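Increased sodium tolerance protein 1 (Saccharomyces cerevisiae, PDB 3GGY) acts late in multivesicular-body cargo sorting by regulating recruitment of the ATPase VPS4 to ESCRT-III; this chain is its ESCRT-III-like N-terminal domain. Local coordinates at residues 16-27 with 70-81. Numbering follows the deposited sequence.
Sequences LKMCIQRLRYAQ and LEILELYCELLL
Glu74 ties two residues of the facing helix together, one with each carboxylate oxygen. Its OE1 accepts the amide of Gln27, NE2 to OE1 2.7 Å, on the anti side and close to the carboxylate plane. OE2 of Glu74 takes NE of Arg24 at 3.1 Å, but from well above that plane, the guanidinium and carboxylate planes standing 74° apart. With CG anti to the backbone N (chi1 -177°), the extended Glu74 chain reaches across to both. Along the same edge of the guanidinium, NH2 of Arg24 donates to OE2 of Glu78 at 2.9 Å, nearly in line with the C-O bond of Glu78, which completes a salt-bridge network, while CG2 of Ile20 lies over one guanidinium face. An alanine in place of Glu74 would probably leave NE of Arg24 without its carboxylate and the Gln27 amide freer to turn. That amide also makes a weak bond from NE2 to the Leu23 carbonyl, and a water bridges its OE1 to OE2 of Glu71, weakly on the Glu71 side.

Beside this polar network the packing is apolar. Leu23 is a knob in the hole formed by Leu70, Leu73, Glu74 and Cys77, its CD1 3.8 Å from SG of Cys77 and its CD2 against CD2 of Leu70. Next to it the fit is tight: CG1 of Ile20 presses to 3.4 Å from CB of Cys77. Leu16 sends CD1 against the backbone between Leu80 and Leu81, and Leu81 CD2 meets CD1 of Ile20.

The segments run antiparallel, their axes coming within 9.2 Å, with 158° between their directions, and belong to the long helical hairpin of helices 8-46 and 50-82, as in ESCRT-III proteins. Helix 105-115 packs on Leu73, Tyr76 and Leu80, and Tyr76 also hydrogen-bonds Glu107; helix 153-159 lies against Ile72 and Tyr76.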
# COMPACT_ATOMS: atom_id res chain seq x y z
N LEU A 16 13.55 -2.59 9.31
CA LEU A 16 13.35 -2.57 7.86
C LEU A 16 13.33 -3.98 7.27
O LEU A 16 12.52 -4.27 6.40
CB LEU A 16 14.45 -1.74 7.20
CG LEU A 16 14.35 -0.23 7.43
CD1 LEU A 16 15.61 0.46 6.92
CD2 LEU A 16 13.12 0.33 6.72
N LYS A 17 14.20 -4.85 7.76
CA LYS A 17 14.22 -6.22 7.25
C LYS A 17 12.91 -6.95 7.54
O LYS A 17 12.41 -7.68 6.69
CB LYS A 17 15.40 -7.00 7.85
CG LYS A 17 16.74 -6.62 7.25
CD LYS A 17 17.87 -7.47 7.83
CE LYS A 17 19.21 -7.11 7.20
NZ LYS A 17 19.22 -7.37 5.73
N MET A 18 12.37 -6.74 8.73
CA MET A 18 11.12 -7.38 9.12
C MET A 18 9.98 -6.78 8.31
O MET A 18 9.07 -7.49 7.87
CB MET A 18 10.85 -7.19 10.61
CG MET A 18 9.58 -7.85 11.12
SD MET A 18 9.67 -9.64 11.32
CE MET A 18 8.94 -10.21 9.81
N CYS A 19 10.01 -5.47 8.10
CA CYS A 19 8.96 -4.83 7.32
C CYS A 19 8.94 -5.39 5.90
O CYS A 19 7.87 -5.63 5.35
CB CYS A 19 9.16 -3.31 7.27
SG CYS A 19 8.71 -2.48 8.80
N ILE A 20 10.12 -5.59 5.33
CA ILE A 20 10.20 -6.13 3.97
C ILE A 20 9.62 -7.54 3.90
O ILE A 20 8.87 -7.87 2.98
CB ILE A 20 11.66 -6.14 3.48
CG1 ILE A 20 12.14 -4.70 3.28
CG2 ILE A 20 11.78 -6.92 2.18
CD1 ILE A 20 13.61 -4.57 2.93
N GLN A 21 9.95 -8.38 4.88
CA GLN A 21 9.44 -9.74 4.89
C GLN A 21 7.92 -9.76 5.08
O GLN A 21 7.22 -10.52 4.41
CB GLN A 21 10.12 -10.55 6.00
CG GLN A 21 11.60 -10.83 5.74
CD GLN A 21 11.86 -11.55 4.42
OE1 GLN A 21 11.99 -10.92 3.37
NE2 GLN A 21 11.94 -12.88 4.48
N ARG A 22 7.42 -8.92 5.98
CA ARG A 22 5.99 -8.85 6.24
C ARG A 22 5.24 -8.30 5.03
O ARG A 22 4.19 -8.80 4.66
CB ARG A 22 5.70 -7.98 7.47
CG ARG A 22 6.22 -8.56 8.78
CD ARG A 22 5.58 -9.91 9.06
NE ARG A 22 4.14 -9.80 9.26
CZ ARG A 22 3.57 -9.21 10.31
NH1 ARG A 22 4.32 -8.66 11.25
NH2 ARG A 22 2.25 -9.16 10.41
N LEU A 23 5.78 -7.25 4.42
CA LEU A 23 5.13 -6.67 3.25
C LEU A 23 5.06 -7.69 2.11
O LEU A 23 4.04 -7.82 1.43
CB LEU A 23 5.87 -5.41 2.78
CG LEU A 23 5.63 -4.18 3.66
CD1 LEU A 23 6.68 -3.10 3.39
CD2 LEU A 23 4.24 -3.66 3.40
N ARG A 24 6.15 -8.41 1.89
CA ARG A 24 6.19 -9.42 0.83
C ARG A 24 5.15 -10.50 1.08
O ARG A 24 4.44 -10.93 0.17
CB ARG A 24 7.58 -10.05 0.73
CG ARG A 24 8.65 -9.15 0.12
CD ARG A 24 10.00 -9.85 0.09
NE ARG A 24 11.04 -9.01 -0.51
CZ ARG A 24 12.33 -9.34 -0.56
NH1 ARG A 24 12.75 -10.49 -0.05
NH2 ARG A 24 13.21 -8.51 -1.12
N TYR A 25 5.07 -10.94 2.34
CA TYR A 25 4.13 -11.98 2.72
C TYR A 25 2.68 -11.51 2.58
O TYR A 25 1.82 -12.27 2.13
CB TYR A 25 4.39 -12.41 4.16
CG TYR A 25 3.66 -13.68 4.56
CD1 TYR A 25 3.91 -14.88 3.90
CD2 TYR A 25 2.72 -13.67 5.59
CE1 TYR A 25 3.25 -16.05 4.26
CE2 TYR A 25 2.05 -14.84 5.96
CZ TYR A 25 2.32 -16.02 5.29
OH TYR A 25 1.66 -17.18 5.64
N ALA A 26 2.43 -10.26 2.95
CA ALA A 26 1.09 -9.70 2.85
C ALA A 26 0.67 -9.62 1.38
O ALA A 26 -0.49 -9.87 1.04
CB ALA A 26 1.05 -8.31 3.49
N GLN A 27 1.61 -9.26 0.51
CA GLN A 27 1.34 -9.17 -0.92
C GLN A 27 0.94 -10.53 -1.46
O GLN A 27 -0.06 -10.68 -2.15
CB GLN A 27 2.57 -8.70 -1.69
CG GLN A 27 2.93 -7.25 -1.50
CD GLN A 27 4.25 -6.92 -2.15
OE1 GLN A 27 4.46 -7.18 -3.34
NE2 GLN A 27 5.17 -6.37 -1.37
N LEU A 70 1.22 -1.86 -1.17
CA LEU A 70 2.19 -2.74 -0.52
C LEU A 70 3.45 -2.92 -1.36
O LEU A 70 4.55 -2.97 -0.82
CB LEU A 70 1.57 -4.10 -0.23
CG LEU A 70 0.35 -4.11 0.71
CD1 LEU A 70 -0.10 -5.56 0.94
CD2 LEU A 70 0.71 -3.46 2.03
N GLU A 71 3.30 -3.01 -2.68
CA GLU A 71 4.45 -3.18 -3.56
C GLU A 71 5.35 -1.95 -3.49
O GLU A 71 6.58 -2.07 -3.43
CB GLU A 71 3.99 -3.40 -5.00
CG GLU A 71 3.06 -4.61 -5.15
CD GLU A 71 2.53 -4.78 -6.56
OE1 GLU A 71 2.25 -3.76 -7.22
OE2 GLU A 71 2.37 -5.94 -7.00
N ILE A 72 4.74 -0.77 -3.48
CA ILE A 72 5.51 0.46 -3.41
C ILE A 72 6.20 0.59 -2.05
O ILE A 72 7.38 0.97 -1.97
CB ILE A 72 4.59 1.68 -3.64
CG1 ILE A 72 3.94 1.58 -5.02
CG2 ILE A 72 5.40 2.97 -3.50
CD1 ILE A 72 2.78 2.54 -5.24
N LEU A 73 5.49 0.26 -0.98
CA LEU A 73 6.08 0.37 0.35
C LEU A 73 7.27 -0.58 0.49
O LEU A 73 8.25 -0.26 1.17
CB LEU A 73 5.03 0.08 1.43
CG LEU A 73 3.86 1.07 1.48
CD1 LEU A 73 2.92 0.65 2.61
CD2 LEU A 73 4.38 2.50 1.71
N GLU A 74 7.18 -1.75 -0.15
CA GLU A 74 8.26 -2.73 -0.09
C GLU A 74 9.51 -2.10 -0.70
O GLU A 74 10.60 -2.21 -0.16
CB GLU A 74 7.90 -3.99 -0.88
CG GLU A 74 8.97 -5.08 -0.79
CD GLU A 74 8.86 -6.12 -1.89
OE1 GLU A 74 7.73 -6.40 -2.35
OE2 GLU A 74 9.91 -6.68 -2.29
N LEU A 75 9.33 -1.44 -1.85
CA LEU A 75 10.44 -0.79 -2.52
C LEU A 75 11.03 0.32 -1.66
O LEU A 75 12.25 0.48 -1.62
CB LEU A 75 10.00 -0.22 -3.88
CG LEU A 75 9.71 -1.24 -4.98
CD1 LEU A 75 9.56 -0.49 -6.30
CD2 LEU A 75 10.85 -2.25 -5.07
N TYR A 76 10.18 1.08 -0.98
CA TYR A 76 10.69 2.15 -0.12
C TYR A 76 11.52 1.56 1.02
O TYR A 76 12.53 2.13 1.42
CB TYR A 76 9.54 2.98 0.48
CG TYR A 76 8.93 4.00 -0.46
CD1 TYR A 76 9.72 4.75 -1.33
CD2 TYR A 76 7.55 4.26 -0.44
CE1 TYR A 76 9.16 5.73 -2.15
CE2 TYR A 76 6.99 5.24 -1.24
CZ TYR A 76 7.79 5.97 -2.10
OH TYR A 76 7.23 6.94 -2.89
N CYS A 77 11.08 0.42 1.55
CA CYS A 77 11.81 -0.23 2.63
C CYS A 77 13.18 -0.69 2.15
O CYS A 77 14.17 -0.56 2.86
CB CYS A 77 11.05 -1.44 3.15
SG CYS A 77 9.68 -1.01 4.25
N GLU A 78 13.22 -1.25 0.95
CA GLU A 78 14.48 -1.74 0.40
C GLU A 78 15.44 -0.57 0.17
O GLU A 78 16.64 -0.70 0.40
CB GLU A 78 14.22 -2.50 -0.90
CG GLU A 78 13.29 -3.69 -0.69
CD GLU A 78 13.02 -4.48 -1.95
OE1 GLU A 78 12.75 -3.85 -2.99
OE2 GLU A 78 13.07 -5.73 -1.89
N LEU A 79 14.89 0.56 -0.26
CA LEU A 79 15.69 1.76 -0.50
C LEU A 79 16.36 2.20 0.79
O LEU A 79 17.58 2.40 0.85
CB LEU A 79 14.81 2.88 -1.05
CG LEU A 79 15.46 4.23 -1.33
CD1 LEU A 79 14.56 5.04 -2.25
CD2 LEU A 79 15.71 4.99 -0.04
N LEU A 80 15.56 2.36 1.84
CA LEU A 80 16.07 2.77 3.14
C LEU A 80 17.06 1.76 3.71
O LEU A 80 18.03 2.13 4.38
CB LEU A 80 14.91 2.96 4.13
CG LEU A 80 13.94 4.10 3.81
CD1 LEU A 80 12.81 4.11 4.83
CD2 LEU A 80 14.69 5.42 3.81
N LEU A 81 16.80 0.48 3.46
CA LEU A 81 17.68 -0.57 3.98
C LEU A 81 19.08 -0.45 3.40
O LEU A 81 20.07 -0.66 4.11
CB LEU A 81 17.11 -1.95 3.64
CG LEU A 81 17.95 -3.13 4.13
CD1 LEU A 81 18.08 -3.07 5.65
CD2 LEU A 81 17.30 -4.44 3.71
O HOH W 1 4.13 -8.63 -6.18